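Local atomic coordinates of KLLA0E08119p (Kluyveromyces lactis, PDB entry 3VA7), a protein that probably carboxylates urea to urea-1-carboxylate with ATP, hydrogencarbonate and biotin, through the biotin carboxylase, carboxyltransferase and biotin-carrier parts held in this chain. Residues H236-M241 and R321-H326; I328-M331 and L335-V338; D936-D941 and E1085-I1090; T1020-V1025 and D1092-K1097. All blocks are in the same frame, centred on the assembly; numbering follows the deposited sequence.

How the contacts relate
Contacts 1 and 2 lie in the biotin carboxylase part and are buried. Contacts 3 and 4 lie in the carboxyltransferase part and are surface contacts. The first two touch each other: L337 of contact 2 packs on Q240 and H326 of contact 1. Contacts 3 and 4 both use helix 1083-1094, their centres are about 9 Å apart, and they touch where T939 packs on V1024. The nearest atoms of the two pairs are about 22 Å apart. In the buried pair, carboxylates are gathered among arginines and, in contact 1, a lysine; in contact 2 one is also held by a backbone N-H. In the surface pair a single salt bridge carries each contact.

Contact 1 of 4, residues H236-M241 and R321-H326; sequences HVEIQM and RLQVEH
The carboxylate of E238, on strand 235-244, meets the side chains of Q323 and E325 in the loop 321-326. The charged part of the contact is a pair of acids. E238 OE2 lies 2.6 Å from E325 OE2. The two carboxylates approach from opposite directions and are nearly coplanar, 9° apart. E325 gets there by a chain bent at chi2 (-88°), while that of E238 runs extended beyond CG. K265 and R367 form salt bridges to E325, and R255 forms one to E238.

The hydrogen bonds centre on the other oxygen of E238. H236 NE2 donates to E238 OE1 over 3.0 Å, with the oxygen in the plane of the imidazole. Q323 NE2 gives the same oxygen a weak bond of 3.3 Å, its amide turned 44° from the carboxylate. Q323 OE1 accepts from T301. Further along the strand, Q240 NE2 donates to water 1 (3.2 Å), which in turn donates to R321 O, while Q240 OE1 accepts from R255.

Within the loop, Q323 O accepts from both H326 N and H326 ND1 across a type I turn, and L322 CD2 lies 3.8 Å above the H326 ring.

Both segments belong to the ATP-binding family region of the biotin carboxylase part. K265, R255 and R367 stand round the two buried acids and would probably offset the repulsion between them.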
loop_
_atom_site.group_PDB
_atom_site.type_symbol
_atom_site.label_atom_id
_atom_site.label_comp_id
_atom_site.label_asym_id
_atom_site.label_seq_id
_atom_site.Cartn_x
_atom_site.Cartn_y
_atom_site.Cartn_z
ATOM N N HIS A 236 -17.406 37.731 -10.024
ATOM C CA HIS A 236 -16.507 37.550 -11.177
ATOM C C HIS A 236 -17.328 36.902 -12.295
ATOM O O HIS A 236 -17.622 35.694 -12.241
ATOM C CB HIS A 236 -15.330 36.693 -10.741
ATOM C CG HIS A 236 -14.355 36.353 -11.820
ATOM N ND1 HIS A 236 -13.013 36.672 -11.723
ATOM C CD2 HIS A 236 -14.493 35.642 -12.972
ATOM C CE1 HIS A 236 -12.374 36.206 -12.787
ATOM N NE2 HIS A 236 -13.250 35.575 -13.559
ATOM N N VAL A 237 -17.767 37.704 -13.268
ATOM C CA VAL A 237 -18.576 37.167 -14.339
ATOM C C VAL A 237 -17.728 37.296 -15.570
ATOM O O VAL A 237 -17.201 38.373 -15.844
ATOM C CB VAL A 237 -19.883 37.898 -14.515
ATOM C CG1 VAL A 237 -20.704 37.221 -15.580
ATOM C CG2 VAL A 237 -20.664 37.927 -13.202
ATOM N N GLU A 238 -17.527 36.203 -16.295
ATOM C CA GLU A 238 -16.680 36.281 -17.451
ATOM C C GLU A 238 -17.468 35.829 -18.662
ATOM O O GLU A 238 -18.461 35.075 -18.543
ATOM C CB GLU A 238 -15.409 35.472 -17.228
ATOM C CG GLU A 238 -15.638 33.944 -17.136
ATOM C CD GLU A 238 -14.440 33.191 -16.589
ATOM O OE1 GLU A 238 -13.489 33.809 -16.034
ATOM O OE2 GLU A 238 -14.460 31.952 -16.714
ATOM N N ILE A 239 -17.046 36.305 -19.828
ATOM C CA ILE A 239 -17.687 35.928 -21.061
ATOM C C ILE A 239 -16.739 35.084 -21.871
ATOM O O ILE A 239 -15.589 35.435 -22.066
ATOM C CB ILE A 239 -18.153 37.155 -21.873
ATOM C CG1 ILE A 239 -19.215 37.959 -21.113
ATOM C CG2 ILE A 239 -18.739 36.711 -23.263
ATOM C CD1 ILE A 239 -20.632 37.447 -21.370
ATOM N N GLN A 240 -17.216 33.948 -22.329
ATOM C CA GLN A 240 -16.427 33.111 -23.218
ATOM C C GLN A 240 -16.695 33.577 -24.626
ATOM O O GLN A 240 -17.853 33.568 -25.085
ATOM C CB GLN A 240 -16.852 31.651 -23.093
ATOM C CG GLN A 240 -16.290 30.764 -24.156
ATOM C CD GLN A 240 -14.822 30.476 -23.934
ATOM O OE1 GLN A 240 -14.432 29.884 -22.921
ATOM N NE2 GLN A 240 -13.998 30.926 -24.855
ATOM N N MET A 241 -15.636 33.958 -25.330
ATOM C CA MET A 241 -15.806 34.479 -26.656
ATOM C C MET A 241 -14.985 33.693 -27.665
ATOM O O MET A 241 -13.950 33.100 -27.337
ATOM C CB MET A 241 -15.534 35.994 -26.638
ATOM C CG MET A 241 -14.943 36.611 -27.880
ATOM S SD MET A 241 -13.228 37.061 -27.572
ATOM C CE MET A 241 -12.588 36.347 -29.085
ATOM N N ARG A 321 -6.641 32.840 -24.281
ATOM C CA ARG A 321 -6.476 31.400 -24.295
ATOM C C ARG A 321 -7.744 30.740 -23.899
ATOM O O ARG A 321 -8.640 31.390 -23.428
ATOM C CB ARG A 321 -5.421 31.011 -23.275
ATOM C CG ARG A 321 -5.662 31.553 -21.858
ATOM C CD ARG A 321 -4.602 30.934 -20.902
ATOM N NE ARG A 321 -4.637 31.502 -19.548
ATOM C CZ ARG A 321 -5.589 31.231 -18.656
ATOM N NH1 ARG A 321 -6.617 30.427 -18.981
ATOM N NH2 ARG A 321 -5.532 31.769 -17.439
ATOM N N LEU A 322 -7.817 29.431 -24.039
ATOM C CA LEU A 322 -8.908 28.689 -23.436
ATOM C C LEU A 322 -8.737 28.689 -21.914
ATOM O O LEU A 322 -7.645 28.908 -21.403
ATOM C CB LEU A 322 -8.919 27.258 -23.966
ATOM C CG LEU A 322 -10.134 26.381 -23.675
ATOM C CD1 LEU A 322 -11.398 26.776 -24.455
ATOM C CD2 LEU A 322 -9.777 24.933 -23.947
ATOM N N GLN A 323 -9.803 28.441 -21.183
ATOM C CA GLN A 323 -9.726 28.438 -19.714
ATOM C C GLN A 323 -10.136 27.106 -19.073
ATOM O O GLN A 323 -10.978 26.359 -19.656
ATOM C CB GLN A 323 -10.628 29.526 -19.142
ATOM C CG GLN A 323 -10.073 30.936 -19.160
ATOM C CD GLN A 323 -11.093 31.879 -18.592
ATOM O OE1 GLN A 323 -12.180 31.972 -19.122
ATOM N NE2 GLN A 323 -10.789 32.526 -17.496
ATOM N N VAL A 324 -9.558 26.821 -17.889
ATOM C CA VAL A 324 -9.878 25.623 -17.123
ATOM C C VAL A 324 -11.405 25.352 -17.031
ATOM O O VAL A 324 -11.852 24.271 -17.382
ATOM C CB VAL A 324 -9.203 25.582 -15.711
ATOM C CG1 VAL A 324 -9.567 24.243 -14.968
ATOM C CG2 VAL A 324 -7.625 25.781 -15.773
ATOM N N GLU A 325 -12.206 26.356 -16.683
ATOM C CA GLU A 325 -13.670 26.179 -16.536
ATOM C C GLU A 325 -14.492 26.033 -17.795
ATOM O O GLU A 325 -15.739 25.998 -17.693
ATOM C CB GLU A 325 -14.322 27.293 -15.682
ATOM C CG GLU A 325 -14.062 28.688 -16.164
ATOM C CD GLU A 325 -12.778 29.317 -15.595
ATOM O OE1 GLU A 325 -11.788 28.598 -15.350
ATOM O OE2 GLU A 325 -12.765 30.555 -15.371
ATOM N N HIS A 326 -13.846 25.989 -18.961
ATOM C CA HIS A 326 -14.573 25.968 -20.245
ATOM C C HIS A 326 -15.621 24.852 -20.360
ATOM O O HIS A 326 -16.599 24.999 -21.117
ATOM C CB HIS A 326 -13.608 25.888 -21.461
ATOM C CG HIS A 326 -13.073 24.507 -21.714
ATOM N ND1 HIS A 326 -12.022 23.976 -20.993
ATOM C CD2 HIS A 326 -13.458 23.541 -22.584
ATOM C CE1 HIS A 326 -11.787 22.737 -21.406
ATOM N NE2 HIS A 326 -12.645 22.447 -22.368
HETATM O O HOH W 1 -11.200 31.137 -23.308
#

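Contact 2 of 4, residues I328-M331 and L335-V338; sequences ITEM and LDLV
The end of helix 326-333 turns back into the start of helix 337-345, and E330 and L335 come closest, with CA atoms 5.1 Å apart. E330 carries the contact by reaching over the short connection. Its CG is anti to its own carbonyl carbon (chi1 -66°) and the chain is extended beyond it, which brings the carboxylate to the first turn of the next helix. There E330 OE2 accepts from L337 N over 2.8 Å. The bond is bent, with an N-H...O angle of 141°, and the donor lies above the carboxylate plane, 40° out of it.

The aliphatic part of E330 also packs. Its CG lies 3.0 Å from L335 O and 3.8 Å from L337 CG. The E330 and L337 side chains cross at a slant. Beside them T329 CG2 reaches L337 CD1 at 4.4 Å.

D336 is the N-cap of the second helix, and its OD2 accepts from E339 N. E330 OE2 and D336 OD2 are 3.9 Å apart, and R45 makes a salt bridge to each. R394 pairs with the other E330 oxygen, and R52 with D336 OD1. With an alanine at E330, L337 N would probably lose its acceptor, R394 and R45 a carboxylate, and a gap would open beside L335 and L337.

The helix pair joins several elements of the biotin carboxylase part. T329, L335 and L337 touch strand 249-261 at I252. I328 and M331 face strands 362-372 and 412-420. V338 packs on helix 40-53.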
loop_
_atom_site.group_PDB
_atom_site.type_symbol
_atom_site.label_atom_id
_atom_site.label_comp_id
_atom_site.label_asym_id
_atom_site.label_seq_id
_atom_site.Cartn_x
_atom_site.Cartn_y
_atom_site.Cartn_z
ATOM N N ILE A 328 -18.095 23.959 -18.493
ATOM C CA ILE A 328 -19.506 24.217 -18.137
ATOM C C ILE A 328 -20.282 24.849 -19.302
ATOM O O ILE A 328 -21.459 24.485 -19.594
ATOM C CB ILE A 328 -19.689 24.987 -16.821
ATOM C CG1 ILE A 328 -19.022 26.353 -16.863
ATOM C CG2 ILE A 328 -19.143 24.172 -15.661
ATOM C CD1 ILE A 328 -19.357 27.188 -15.688
ATOM N N THR A 329 -19.591 25.765 -19.994
ATOM C CA THR A 329 -20.066 26.364 -21.237
ATOM C C THR A 329 -20.424 25.277 -22.267
ATOM O O THR A 329 -21.490 25.339 -22.945
ATOM C CB THR A 329 -18.986 27.359 -21.783
ATOM O OG1 THR A 329 -18.751 28.385 -20.802
ATOM C CG2 THR A 329 -19.423 28.014 -23.046
ATOM N N GLU A 330 -19.556 24.274 -22.379
ATOM C CA GLU A 330 -19.811 23.155 -23.330
ATOM C C GLU A 330 -21.079 22.336 -22.951
ATOM O O GLU A 330 -21.738 21.758 -23.806
ATOM C CB GLU A 330 -18.585 22.235 -23.474
ATOM C CG GLU A 330 -17.380 22.901 -24.122
ATOM C CD GLU A 330 -16.190 21.960 -24.365
ATOM O OE1 GLU A 330 -16.183 20.828 -23.799
ATOM O OE2 GLU A 330 -15.259 22.341 -25.143
ATOM N N MET A 331 -21.426 22.324 -21.669
ATOM C CA MET A 331 -22.515 21.488 -21.262
ATOM C C MET A 331 -23.740 22.238 -21.722
ATOM O O MET A 331 -24.646 21.634 -22.330
ATOM C CB MET A 331 -22.559 21.261 -19.731
ATOM C CG MET A 331 -21.487 20.356 -19.166
ATOM S SD MET A 331 -21.859 18.596 -19.391
ATOM C CE MET A 331 -20.861 18.429 -20.888
ATOM N N LEU A 335 -21.460 22.651 -27.493
ATOM C CA LEU A 335 -20.339 22.937 -28.381
ATOM C C LEU A 335 -19.082 22.293 -27.871
ATOM O O LEU A 335 -18.859 22.218 -26.683
ATOM C CB LEU A 335 -20.085 24.442 -28.495
ATOM C CG LEU A 335 -21.223 25.254 -29.134
ATOM C CD1 LEU A 335 -20.776 26.701 -29.263
ATOM C CD2 LEU A 335 -21.690 24.683 -30.456
ATOM N N ASP A 336 -18.253 21.815 -28.773
ATOM C CA ASP A 336 -16.955 21.395 -28.375
ATOM C C ASP A 336 -16.028 22.579 -28.757
ATOM O O ASP A 336 -15.681 22.766 -29.938
ATOM C CB ASP A 336 -16.607 20.087 -29.079
ATOM C CG ASP A 336 -15.178 19.617 -28.815
ATOM O OD1 ASP A 336 -14.915 18.422 -29.113
ATOM O OD2 ASP A 336 -14.303 20.421 -28.347
ATOM N N LEU A 337 -15.630 23.352 -27.739
ATOM C CA LEU A 337 -14.769 24.532 -27.917
ATOM C C LEU A 337 -13.377 24.251 -28.530
ATOM O O LEU A 337 -12.956 24.959 -29.428
ATOM C CB LEU A 337 -14.642 25.271 -26.594
ATOM C CG LEU A 337 -15.969 25.857 -26.090
ATOM C CD1 LEU A 337 -15.607 26.614 -24.825
ATOM C CD2 LEU A 337 -16.735 26.803 -27.157
ATOM N N VAL A 338 -12.679 23.218 -28.076
ATOM C CA VAL A 338 -11.462 22.737 -28.766
ATOM C C VAL A 338 -11.712 22.484 -30.248
ATOM O O VAL A 338 -10.881 22.815 -31.065
ATOM C CB VAL A 338 -10.795 21.509 -28.053
ATOM C CG1 VAL A 338 -9.714 20.794 -28.934
ATOM C CG2 VAL A 338 -10.216 21.916 -26.697
#

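Contact 3 of 4, residues D936-D941 and E1085-I1090; sequences DSKTLD and ELEVII
The first turn of helix 937-949 lies beside helix 1083-1094, and the two meet through K938 and E1087 without backbone contact. K938 stretches out from its helix, extended beyond CG. Its NZ comes 3.3 Å from E1087 OE1, a salt bridge whose hydrogen bond is weak. E1087 OE2 is farther from K938 NZ, at 3.9 Å, so the ammonium favours one oxygen. The shaft of the lysine also passes OE1, with K938 CD 3.8 Å from E1087 OE1. The bend of E1087 at chi2 (-75°) turns its carboxylate toward K938.

The helices flank the mixed sheet of the carboxyltransferase part, whose strand 1045-1049 supplies R1049. This arginine forms salt bridges to both E1087 OE1 and D936 OD2. D936 is the N-cap of helix 937-949: its OD2 accepts from K938 N over 3.0 Å and weakly from T939 N. A glutamine in place of E1087 would probably leave K938 and R1049 without the negative charge they share here. Deeper in, L1086 packs on A933 and V1081, and I1090 on R1049.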
loop_
_atom_site.group_PDB
_atom_site.type_symbol
_atom_site.label_atom_id
_atom_site.label_comp_id
_atom_site.label_asym_id
_atom_site.label_seq_id
_atom_site.Cartn_x
_atom_site.Cartn_y
_atom_site.Cartn_z
ATOM N N ASP A 936 22.898 -8.608 -7.796
ATOM C CA ASP A 936 22.935 -7.167 -7.939
ATOM C C ASP A 936 23.208 -6.547 -6.602
ATOM O O ASP A 936 23.275 -7.243 -5.601
ATOM C CB ASP A 936 21.575 -6.702 -8.413
ATOM C CG ASP A 936 20.481 -7.106 -7.455
ATOM O OD1 ASP A 936 20.206 -8.344 -7.372
ATOM O OD2 ASP A 936 19.931 -6.229 -6.755
ATOM N N SER A 937 23.279 -5.229 -6.552
ATOM C CA SER A 937 23.677 -4.582 -5.349
ATOM C C SER A 937 22.660 -4.744 -4.209
ATOM O O SER A 937 23.038 -4.798 -3.037
ATOM C CB SER A 937 23.971 -3.109 -5.624
ATOM O OG SER A 937 22.790 -2.337 -5.862
ATOM N N LYS A 938 21.372 -4.797 -4.516
ATOM C CA LYS A 938 20.412 -4.793 -3.416
ATOM C C LYS A 938 20.322 -6.163 -2.723
ATOM O O LYS A 938 20.172 -6.239 -1.497
ATOM C CB LYS A 938 19.077 -4.248 -3.859
ATOM C CG LYS A 938 19.165 -2.767 -4.038
ATOM C CD LYS A 938 17.988 -2.164 -4.755
ATOM C CE LYS A 938 18.022 -0.686 -4.670
ATOM N NZ LYS A 938 16.898 -0.137 -5.495
ATOM N N THR A 939 20.483 -7.211 -3.526
ATOM C CA THR A 939 20.584 -8.559 -3.051
ATOM C C THR A 939 21.829 -8.722 -2.179
ATOM O O THR A 939 21.745 -9.220 -1.057
ATOM C CB THR A 939 20.761 -9.530 -4.238
ATOM O OG1 THR A 939 19.851 -9.216 -5.292
ATOM C CG2 THR A 939 20.579 -10.947 -3.817
ATOM N N LEU A 940 23.004 -8.330 -2.702
ATOM C CA LEU A 940 24.214 -8.417 -1.920
ATOM C C LEU A 940 24.072 -7.570 -0.642
ATOM O O LEU A 940 24.386 -8.049 0.454
ATOM C CB LEU A 940 25.438 -8.089 -2.741
ATOM C CG LEU A 940 25.818 -9.020 -3.920
ATOM C CD1 LEU A 940 26.926 -8.447 -4.797
ATOM C CD2 LEU A 940 26.211 -10.398 -3.451
ATOM N N ASP A 941 23.505 -6.373 -0.736
ATOM C CA ASP A 941 23.437 -5.561 0.480
ATOM C C ASP A 941 22.590 -6.226 1.565
ATOM O O ASP A 941 22.712 -5.861 2.759
ATOM C CB ASP A 941 22.935 -4.146 0.218
ATOM C CG ASP A 941 23.368 -3.171 1.303
ATOM O OD1 ASP A 941 24.558 -3.171 1.735
ATOM O OD2 ASP A 941 22.552 -2.363 1.750
ATOM N N GLU A 1085 19.280 -2.409 -16.230
ATOM C CA GLU A 1085 18.168 -2.778 -17.070
ATOM C C GLU A 1085 16.963 -3.226 -16.225
ATOM O O GLU A 1085 15.799 -3.059 -16.656
ATOM C CB GLU A 1085 18.540 -3.909 -18.017
ATOM C CG GLU A 1085 19.500 -3.555 -19.123
ATOM C CD GLU A 1085 19.975 -4.761 -19.976
ATOM O OE1 GLU A 1085 19.858 -5.955 -19.613
ATOM O OE2 GLU A 1085 20.528 -4.503 -21.042
ATOM N N LEU A 1086 17.252 -3.826 -15.060
ATOM C CA LEU A 1086 16.248 -4.288 -14.110
ATOM C C LEU A 1086 15.606 -3.141 -13.387
ATOM O O LEU A 1086 14.461 -3.202 -13.072
ATOM C CB LEU A 1086 16.842 -5.256 -13.067
ATOM C CG LEU A 1086 15.868 -5.681 -11.966
ATOM C CD1 LEU A 1086 14.822 -6.590 -12.552
ATOM C CD2 LEU A 1086 16.540 -6.392 -10.842
ATOM N N GLU A 1087 16.342 -2.103 -13.075
ATOM C CA GLU A 1087 15.698 -0.975 -12.464
ATOM C C GLU A 1087 14.760 -0.262 -13.470
ATOM O O GLU A 1087 13.814 0.388 -13.055
ATOM C CB GLU A 1087 16.726 -0.008 -11.849
ATOM C CG GLU A 1087 17.565 -0.626 -10.761
ATOM C CD GLU A 1087 16.869 -0.828 -9.399
ATOM O OE1 GLU A 1087 17.507 -1.476 -8.498
ATOM O OE2 GLU A 1087 15.707 -0.335 -9.219
ATOM N N VAL A 1088 15.020 -0.378 -14.779
ATOM C CA VAL A 1088 14.170 0.282 -15.743
ATOM C C VAL A 1088 12.819 -0.483 -15.704
ATOM O O VAL A 1088 11.753 0.086 -15.453
ATOM C CB VAL A 1088 14.854 0.408 -17.167
ATOM C CG1 VAL A 1088 13.813 0.584 -18.331
ATOM C CG2 VAL A 1088 15.867 1.616 -17.199
ATOM N N ILE A 1089 12.917 -1.789 -15.896
ATOM C CA ILE A 1089 11.815 -2.685 -15.854
ATOM C C ILE A 1089 10.997 -2.537 -14.558
ATOM O O ILE A 1089 9.788 -2.509 -14.621
ATOM C CB ILE A 1089 12.264 -4.170 -16.066
ATOM C CG1 ILE A 1089 12.698 -4.403 -17.530
ATOM C CG2 ILE A 1089 11.108 -5.157 -15.700
ATOM C CD1 ILE A 1089 13.733 -5.557 -17.694
ATOM N N ILE A 1090 11.667 -2.411 -13.413
ATOM C CA ILE A 1090 10.969 -2.315 -12.121
ATOM C C ILE A 1090 10.054 -1.074 -12.091
ATOM O O ILE A 1090 8.858 -1.200 -11.792
ATOM C CB ILE A 1090 11.953 -2.358 -10.914
ATOM C CG1 ILE A 1090 12.452 -3.772 -10.696
ATOM C CG2 ILE A 1090 11.368 -1.751 -9.643
ATOM C CD1 ILE A 1090 13.630 -3.842 -9.630
#

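Contact 4 of 4, residues T1020-V1025 and D1092-K1097; sequences TARGVV and DNDNGK
A type II turn leading into strand 1024-1028 faces the C-terminal end of helix 1083-1094, and a salt bridge between R1022 and D1094 joins them. The turn runs from A1021 to V1024. R1022 NH2 lies 2.7 Å from D1094 OD1 and also 2.7 Å from D1094 OD2, so one nitrogen faces both oxygens. The N-H angle is 119° to OD1 and 124° to OD2, so each hydrogen bond is weak. The side chains come from opposite directions, and D1094 CG sits at the edge of the guanidinium, in its plane. R1022 sets out with CG opposite its own N (chi1 172°), then bends at chi3, and this carries NH2 to the helix end.

The helix ends in a Schellman motif with G1096, at positive phi, as the C-prime residue. K1097 N donates to D1092 O over 2.8 Å, and G1096 N donates to N1093 O.

Bound urea lies about 13 Å from the R1022 side chain. Behind the turn, G1023 and V1024 bond through their backbones to Y1035, and V1025 to V1047 of strand 1045-1049. Past the helix end lie groups of the biotin carboxylase part: D1092 bonds to Y67, N1095 to N404 and K1097 to T72. The salt bridge thus ties this sheet to a helix end that touches the other enzyme part.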
loop_
_atom_site.group_PDB
_atom_site.type_symbol
_atom_site.label_atom_id
_atom_site.label_comp_id
_atom_site.label_asym_id
_atom_site.label_seq_id
_atom_site.Cartn_x
_atom_site.Cartn_y
_atom_site.Cartn_z
ATOM N N THR A 1020 14.668 -8.240 3.742
ATOM C CA THR A 1020 15.000 -8.704 2.390
ATOM C C THR A 1020 14.394 -7.695 1.434
ATOM O O THR A 1020 13.390 -7.015 1.755
ATOM C CB THR A 1020 14.440 -10.137 2.110
ATOM O OG1 THR A 1020 14.695 -10.977 3.251
ATOM C CG2 THR A 1020 15.078 -10.781 0.800
ATOM N N ALA A 1021 15.007 -7.554 0.270
ATOM C CA ALA A 1021 14.625 -6.470 -0.647
ATOM C C ALA A 1021 13.540 -7.047 -1.524
ATOM O O ALA A 1021 13.565 -8.254 -1.827
ATOM C CB ALA A 1021 15.853 -5.985 -1.522
ATOM N N ARG A 1022 12.624 -6.186 -1.975
ATOM C CA ARG A 1022 11.543 -6.585 -2.905
ATOM C C ARG A 1022 12.083 -7.154 -4.219
ATOM O O ARG A 1022 12.936 -6.554 -4.872
ATOM C CB ARG A 1022 10.691 -5.339 -3.168
ATOM C CG ARG A 1022 9.611 -5.397 -4.247
ATOM C CD ARG A 1022 8.500 -4.430 -3.919
ATOM N NE ARG A 1022 7.966 -3.685 -5.078
ATOM C CZ ARG A 1022 8.624 -2.746 -5.745
ATOM N NH1 ARG A 1022 9.859 -2.454 -5.393
ATOM N NH2 ARG A 1022 8.067 -2.098 -6.753
ATOM N N GLY A 1023 11.599 -8.324 -4.602
ATOM C CA GLY A 1023 11.983 -8.957 -5.864
ATOM C C GLY A 1023 13.197 -9.864 -5.785
ATOM O O GLY A 1023 13.503 -10.567 -6.752
ATOM N N VAL A 1024 13.886 -9.865 -4.643
ATOM C CA VAL A 1024 15.021 -10.793 -4.435
ATOM C C VAL A 1024 14.625 -12.258 -4.700
ATOM O O VAL A 1024 13.545 -12.697 -4.295
ATOM C CB VAL A 1024 15.600 -10.623 -3.034
ATOM C CG1 VAL A 1024 16.475 -11.779 -2.658
ATOM C CG2 VAL A 1024 16.397 -9.296 -2.944
ATOM N N VAL A 1025 15.458 -12.998 -5.423
ATOM C CA VAL A 1025 15.214 -14.385 -5.663
ATOM C C VAL A 1025 16.052 -15.230 -4.720
ATOM O O VAL A 1025 17.290 -14.958 -4.528
ATOM C CB VAL A 1025 15.549 -14.712 -7.112
ATOM C CG1 VAL A 1025 15.619 -16.237 -7.387
ATOM C CG2 VAL A 1025 14.544 -13.985 -8.068
ATOM N N ASP A 1092 9.024 0.679 -14.705
ATOM C CA ASP A 1092 8.006 0.508 -15.719
ATOM C C ASP A 1092 6.836 -0.390 -15.226
ATOM O O ASP A 1092 5.673 -0.103 -15.490
ATOM C CB ASP A 1092 8.609 -0.065 -17.005
ATOM C CG ASP A 1092 9.360 0.985 -17.861
ATOM O OD1 ASP A 1092 9.290 2.210 -17.601
ATOM O OD2 ASP A 1092 10.021 0.553 -18.852
ATOM N N ASN A 1093 7.153 -1.474 -14.526
ATOM C CA ASN A 1093 6.178 -2.434 -14.103
ATOM C C ASN A 1093 5.313 -1.898 -12.944
ATOM O O ASN A 1093 4.132 -2.258 -12.845
ATOM C CB ASN A 1093 6.858 -3.742 -13.735
ATOM C CG ASN A 1093 5.883 -4.784 -13.168
ATOM O OD1 ASN A 1093 5.015 -5.299 -13.919
ATOM N ND2 ASN A 1093 6.010 -5.101 -11.855
ATOM N N ASP A 1094 5.888 -1.030 -12.104
ATOM C CA ASP A 1094 5.148 -0.397 -11.019
ATOM C C ASP A 1094 4.124 0.553 -11.537
ATOM O O ASP A 1094 3.269 0.979 -10.744
ATOM C CB ASP A 1094 6.037 0.409 -10.044
ATOM C CG ASP A 1094 6.793 -0.483 -9.048
ATOM O OD1 ASP A 1094 6.456 -1.683 -8.882
ATOM O OD2 ASP A 1094 7.747 0.022 -8.423
ATOM N N ASN A 1095 4.256 0.956 -12.813
ATOM C CA ASN A 1095 3.332 1.920 -13.435
ATOM C C ASN A 1095 2.550 1.266 -14.545
ATOM O O ASN A 1095 1.928 1.960 -15.370
ATOM C CB ASN A 1095 4.047 3.181 -13.919
ATOM C CG ASN A 1095 4.718 3.945 -12.762
ATOM O OD1 ASN A 1095 5.894 3.669 -12.415
ATOM N ND2 ASN A 1095 3.962 4.868 -12.117
ATOM N N GLY A 1096 2.611 -0.068 -14.574
ATOM C CA GLY A 1096 1.886 -0.852 -15.544
ATOM C C GLY A 1096 2.299 -0.729 -17.004
ATOM O O GLY A 1096 1.553 -1.153 -17.892
ATOM N N LYS A 1097 3.507 -0.222 -17.244
ATOM C CA LYS A 1097 4.081 -0.111 -18.579
ATOM C C LYS A 1097 5.091 -1.207 -18.933
ATOM O O LYS A 1097 5.872 -1.048 -19.860
ATOM C CB LYS A 1097 4.768 1.231 -18.689
ATOM C CG LYS A 1097 3.794 2.386 -18.578
ATOM C CD LYS A 1097 2.605 2.170 -19.517
ATOM C CE LYS A 1097 1.393 3.018 -19.104
ATOM N NZ LYS A 1097 1.573 4.416 -19.595
#